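Local coordinates for protein N-acetylmuramoyl-l-alanine amidase (PDB 3NE8) that probably hydrolyses the amide bond between N-acetylmuramic acid and L-alanine in peptidoglycan, acting as a zinc-dependent cell-wall amidase, at residues Thr24-Glu28 against Lys29-Leu33; Lys201-Asn205 against Pro206-Lys210. All coordinates share one frame; numbering follows the deposited sequence.

How the contacts relate
Contact 1 (24-28 with 29-33) starts helix 28-45 and contact 2 (201-205 with 206-210) starts helix 206-227; their centres are about 12 Å apart. They touch directly: the CD1 methyl of I26 lies 3.8 Å from CB of N204, and V31 CG1 packs 4.2 Å from CD2 of L203. Contact 1 reaches the zinc ion through E28, whereas contact 2 stands farther back, the L203 side chain being about 10 Å from the metal. The zinc is also held by H13, H82, D84 and E115; the presence of E115, on helix 106-116, is consistent with a closed, switched-off state of the enzyme.

Contact 1. Residues Thr24-Glu28 against Lys29-Leu33; sequences TGILE and KDVTL. With ZN (zinc ion), chain B.
The carbonyl of L27, at the N-cap of helix 28-45, accepts from two backbone amides: V31 N at 3.1 Å, in the carbonyl plane, and D30 N, which approaches from above that plane with a more bent N-H...O angle of 133°. One residue further on, T32 N bonds to E28 O at 2.8 Å. A water bridges the start of the helix: it accepts from L27 N and donates to OD2 of D30 at 2.7 Å, so D30 reaches the N-cap amide through the water rather than directly, as it would in a capping box. The L27 side chain runs alongside both K29 and D30, its CD1 lying 4.0 Å from CE of K29. That lysine is extended and carries NZ beyond the contact to a salt bridge with D58 and a hydrogen bond with G15 O. I26 and V31 meet crosswise, the CD1 methyl of I26 pressing to 3.5 Å on CG2 of V31, a tight apolar touch. E28 serves the metal instead: with CG opposite the backbone N (chi1 -179°) and the chain straight beyond it, the carboxylate is held out at full reach, and OE2 binds the zinc ion at 2.2 Å. OE1 stays 3.3 Å from the metal and accepts from A20 N, while A83 N also donates to OE2; these bonds fix the rotation of the carboxylate. CG2 of T32 backs CG of E28 at 3.8 Å, and the T32 hydroxyl bonds to G12 O. The helix thus begins beside the end of strand 5-11, with T32 and L33 against P11, while V31 faces I191, just past strand 186-190.

Contact 2. Residues Lys201-Asn205 against Pro206-Lys210; sequences KLLNN and PQWRK
With chi1 at 176° the W208 side chain extends away from its own N, and chi2 of 89° sets the indole plane across it, over L202; R209, kinked at chi3 (-49°), folds its guanidinium toward the carbonyl of L203. CB of L202 sits over one face of the indole, 3.8 Å from the centroid of its six-membered ring, a CH-pi contact; the leucine methyls spread over the same ring system, CD2 nearest CD1 of W208 at 3.9 Å. L203 adds a looser apolar touch through its CD2. Here helix 197-203 ends and helix 206-227 starts, and N205 is the N-cap between them. Its OD1 accepts from Q207 N at 2.9 Å and from W208 N at 3.3 Å, both weak capping bonds, while P206, with no N-H to offer, fills the first helical position. N205 O takes the straight backbone bond from R209 N at 3.0 Å. R209 NH1 donates to L203 O at 2.7 Å, the acceptor lying close to the guanidinium plane, thereby tying the last turn of one helix to the first turn of the next. One face of that guanidinium lies against CA of P206, and R209 also touches A34 and F35 on helix 28-45.

Contact 1. Residues Thr24-Glu28 against Lys29-Leu33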
loop_
_atom_site.group_PDB
_atom_site.type_symbol
_atom_site.label_atom_id
_atom_site.label_comp_id
_atom_site.label_asym_id
_atom_site.label_seq_id
_atom_site.Cartn_x
_atom_site.Cartn_y
_atom_site.Cartn_z
ATOM N N THR A 24 30.096 -8.209 -23.774
ATOM C CA THR A 24 31.191 -8.978 -23.183
ATOM C C THR A 24 30.950 -10.485 -23.207
ATOM O O THR A 24 31.818 -11.260 -22.807
ATOM C CB THR A 24 31.435 -8.580 -21.720
ATOM O OG1 THR A 24 30.262 -8.866 -20.947
ATOM C CG2 THR A 24 31.782 -7.101 -21.602
ATOM N N GLY A 25 29.773 -10.898 -23.664
ATOM C CA GLY A 25 29.410 -12.302 -23.685
ATOM C C GLY A 25 28.567 -12.736 -22.503
ATOM O O GLY A 25 28.044 -13.851 -22.481
ATOM N N ILE A 26 28.432 -11.865 -21.510
ATOM C CA ILE A 26 27.646 -12.212 -20.334
ATOM C C ILE A 26 26.187 -12.508 -20.713
ATOM O O ILE A 26 25.593 -11.803 -21.539
ATOM C CB ILE A 26 27.736 -11.105 -19.262
ATOM C CG1 ILE A 26 27.135 -11.583 -17.937
ATOM C CG2 ILE A 26 27.074 -9.818 -19.755
ATOM C CD1 ILE A 26 27.496 -10.689 -16.768
ATOM N N LEU A 27 25.615 -13.547 -20.104
ATOM C CA LEU A 27 24.254 -13.980 -20.420
ATOM C C LEU A 27 23.263 -13.627 -19.326
ATOM O O LEU A 27 23.533 -13.817 -18.133
ATOM C CB LEU A 27 24.206 -15.495 -20.624
ATOM C CG LEU A 27 24.946 -16.062 -21.835
ATOM C CD1 LEU A 27 24.810 -17.578 -21.863
ATOM C CD2 LEU A 27 24.381 -15.455 -23.104
ATOM N N GLU A 28 22.095 -13.156 -19.748
ATOM C CA GLU A 28 21.020 -12.846 -18.827
ATOM C C GLU A 28 20.741 -13.999 -17.860
ATOM O O GLU A 28 20.592 -13.768 -16.660
ATOM C CB GLU A 28 19.754 -12.475 -19.600
ATOM C CG GLU A 28 18.595 -12.105 -18.704
ATOM C CD GLU A 28 17.351 -11.759 -19.475
ATOM O OE1 GLU A 28 17.330 -11.923 -20.716
ATOM O OE2 GLU A 28 16.376 -11.339 -18.817
ATOM N N LYS A 29 20.700 -15.235 -18.354
ATOM C CA LYS A 29 20.352 -16.346 -17.473
ATOM C C LYS A 29 21.335 -16.492 -16.319
ATOM O O LYS A 29 20.964 -16.973 -15.245
ATOM C CB LYS A 29 20.244 -17.668 -18.247
ATOM C CG LYS A 29 21.555 -18.211 -18.801
ATOM C CD LYS A 29 21.412 -19.675 -19.186
ATOM C CE LYS A 29 22.680 -20.230 -19.819
ATOM N NZ LYS A 29 22.548 -21.704 -20.046
ATOM N N ASP A 30 22.586 -16.104 -16.539
ATOM C CA ASP A 30 23.577 -16.188 -15.471
ATOM C C ASP A 30 23.496 -15.006 -14.511
ATOM O O ASP A 30 23.648 -15.165 -13.302
ATOM C CB ASP A 30 24.989 -16.323 -16.047
ATOM C CG ASP A 30 25.180 -17.614 -16.847
ATOM O OD1 ASP A 30 24.605 -18.652 -16.468
ATOM O OD2 ASP A 30 25.902 -17.576 -17.864
ATOM N N VAL A 31 23.244 -13.822 -15.052
ATOM C CA VAL A 31 23.074 -12.630 -14.237
ATOM C C VAL A 31 21.856 -12.772 -13.323
ATOM O O VAL A 31 21.907 -12.398 -12.149
ATOM C CB VAL A 31 22.896 -11.368 -15.128
ATOM C CG1 VAL A 31 22.461 -10.155 -14.296
ATOM C CG2 VAL A 31 24.171 -11.072 -15.898
ATOM N N THR A 32 20.754 -13.274 -13.862
ATOM C CA THR A 32 19.543 -13.336 -13.050
ATOM C C THR A 32 19.689 -14.350 -11.901
ATOM O O THR A 32 19.201 -14.100 -10.800
ATOM C CB THR A 32 18.304 -13.683 -13.882
ATOM O OG1 THR A 32 18.474 -14.997 -14.439
ATOM C CG2 THR A 32 18.064 -12.645 -14.986
ATOM N N LEU A 33 20.342 -15.490 -12.159
ATOM C CA LEU A 33 20.588 -16.481 -11.112
ATOM C C LEU A 33 21.509 -15.892 -10.046
ATOM O O LEU A 33 21.252 -16.046 -8.847
ATOM C CB LEU A 33 21.157 -17.773 -11.706
ATOM C CG LEU A 33 21.435 -18.922 -10.733
ATOM C CD1 LEU A 33 20.169 -19.346 -10.003
ATOM C CD2 LEU A 33 22.036 -20.104 -11.475
HETATM ZN ZN ZN B . 14.301 -11.660 -19.520
HETATM O O HOH W 1 27.297 -15.444 -18.671
#

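Contact 2. Residues Lys201-Asn205 against Pro206-Lys210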
loop_
_atom_site.group_PDB
_atom_site.type_symbol
_atom_site.label_atom_id
_atom_site.label_comp_id
_atom_site.label_asym_id
_atom_site.label_seq_id
_atom_site.Cartn_x
_atom_site.Cartn_y
_atom_site.Cartn_z
ATOM N N LYS A 201 27.770 -2.775 -17.678
ATOM C CA LYS A 201 28.877 -2.587 -16.733
ATOM C C LYS A 201 28.428 -2.684 -15.274
ATOM O O LYS A 201 29.154 -3.222 -14.437
ATOM C CB LYS A 201 29.606 -1.264 -16.982
ATOM C CG LYS A 201 30.494 -1.276 -18.212
ATOM C CD LYS A 201 31.227 0.049 -18.381
ATOM C CE LYS A 201 32.222 -0.019 -19.528
ATOM N NZ LYS A 201 33.010 1.241 -19.675
ATOM N N LEU A 202 27.239 -2.177 -14.965
ATOM C CA LEU A 202 26.680 -2.342 -13.627
ATOM C C LEU A 202 26.334 -3.796 -13.363
ATOM O O LEU A 202 26.645 -4.346 -12.302
ATOM C CB LEU A 202 25.411 -1.504 -13.470
ATOM C CG LEU A 202 25.583 0.006 -13.621
ATOM C CD1 LEU A 202 24.241 0.708 -13.560
ATOM C CD2 LEU A 202 26.521 0.551 -12.547
ATOM N N LEU A 203 25.691 -4.421 -14.342
ATOM C CA LEU A 203 25.192 -5.790 -14.206
ATOM C C LEU A 203 26.297 -6.798 -13.926
ATOM O O LEU A 203 26.063 -7.830 -13.287
ATOM C CB LEU A 203 24.429 -6.203 -15.467
ATOM C CG LEU A 203 23.086 -5.506 -15.694
ATOM C CD1 LEU A 203 22.581 -5.749 -17.105
ATOM C CD2 LEU A 203 22.071 -5.964 -14.662
ATOM N N ASN A 204 27.500 -6.513 -14.416
ATOM C CA ASN A 204 28.570 -7.474 -14.175
ATOM C C ASN A 204 29.376 -7.184 -12.907
ATOM O O ASN A 204 30.291 -7.926 -12.568
ATOM C CB ASN A 204 29.441 -7.738 -15.423
ATOM C CG ASN A 204 30.440 -6.632 -15.709
ATOM O OD1 ASN A 204 30.539 -5.651 -14.972
ATOM N ND2 ASN A 204 31.195 -6.792 -16.795
ATOM N N ASN A 205 28.970 -6.163 -12.161
ATOM C CA ASN A 205 29.634 -5.774 -10.921
ATOM C C ASN A 205 28.907 -6.358 -9.713
ATOM O O ASN A 205 27.802 -5.921 -9.385
ATOM C CB ASN A 205 29.666 -4.248 -10.848
ATOM C CG ASN A 205 30.313 -3.724 -9.589
ATOM O OD1 ASN A 205 30.522 -4.455 -8.620
ATOM N ND2 ASN A 205 30.637 -2.437 -9.594
ATOM N N PRO A 206 29.509 -7.357 -9.044
ATOM C CA PRO A 206 28.751 -8.029 -7.977
ATOM C C PRO A 206 28.492 -7.129 -6.784
ATOM O O PRO A 206 27.523 -7.350 -6.056
ATOM C CB PRO A 206 29.655 -9.202 -7.565
ATOM C CG PRO A 206 30.998 -8.873 -8.093
ATOM C CD PRO A 206 30.818 -7.990 -9.284
ATOM N N GLN A 207 29.332 -6.134 -6.566
ATOM C CA GLN A 207 29.104 -5.222 -5.452
ATOM C C GLN A 207 27.898 -4.331 -5.738
ATOM O O GLN A 207 27.081 -4.050 -4.839
ATOM C CB GLN A 207 30.350 -4.381 -5.156
ATOM C CG GLN A 207 30.185 -3.436 -3.974
ATOM C CD GLN A 207 29.762 -4.148 -2.696
ATOM O OE1 GLN A 207 30.154 -5.289 -2.444
ATOM N NE2 GLN A 207 28.960 -3.470 -1.880
ATOM N N TRP A 208 27.763 -3.892 -6.983
ATOM C CA TRP A 208 26.598 -3.107 -7.353
ATOM C C TRP A 208 25.343 -3.974 -7.245
ATOM O O TRP A 208 24.318 -3.554 -6.704
ATOM C CB TRP A 208 26.768 -2.523 -8.759
ATOM C CG TRP A 208 25.556 -1.789 -9.197
ATOM C CD1 TRP A 208 25.268 -0.469 -8.989
ATOM C CD2 TRP A 208 24.448 -2.340 -9.897
ATOM N NE1 TRP A 208 24.040 -0.168 -9.523
ATOM C CE2 TRP A 208 23.513 -1.302 -10.085
ATOM C CE3 TRP A 208 24.153 -3.614 -10.389
ATOM C CZ2 TRP A 208 22.305 -1.500 -10.749
ATOM C CZ3 TRP A 208 22.958 -3.812 -11.034
ATOM C CH2 TRP A 208 22.044 -2.759 -11.216
ATOM N N ARG A 209 25.433 -5.204 -7.740
ATOM C CA ARG A 209 24.294 -6.113 -7.652
ATOM C C ARG A 209 23.870 -6.340 -6.198
ATOM O O ARG A 209 22.674 -6.359 -5.883
ATOM C CB ARG A 209 24.570 -7.454 -8.348
ATOM C CG ARG A 209 24.695 -7.362 -9.862
ATOM C CD ARG A 209 24.566 -8.727 -10.563
ATOM N NE ARG A 209 25.409 -9.771 -9.964
ATOM C CZ ARG A 209 26.619 -10.124 -10.401
ATOM N NH1 ARG A 209 27.170 -9.531 -11.461
ATOM N NH2 ARG A 209 27.295 -11.069 -9.767
ATOM N N LYS A 210 24.845 -6.508 -5.313
ATOM C CA LYS A 210 24.571 -6.684 -3.892
ATOM C C LYS A 210 23.859 -5.462 -3.305
ATOM O O LYS A 210 22.923 -5.599 -2.518
ATOM C CB LYS A 210 25.874 -6.954 -3.131
ATOM C CG LYS A 210 25.687 -7.200 -1.644
ATOM C CD LYS A 210 27.021 -7.462 -0.968
ATOM C CE LYS A 210 26.838 -7.862 0.487
ATOM N NZ LYS A 210 28.122 -8.323 1.087
#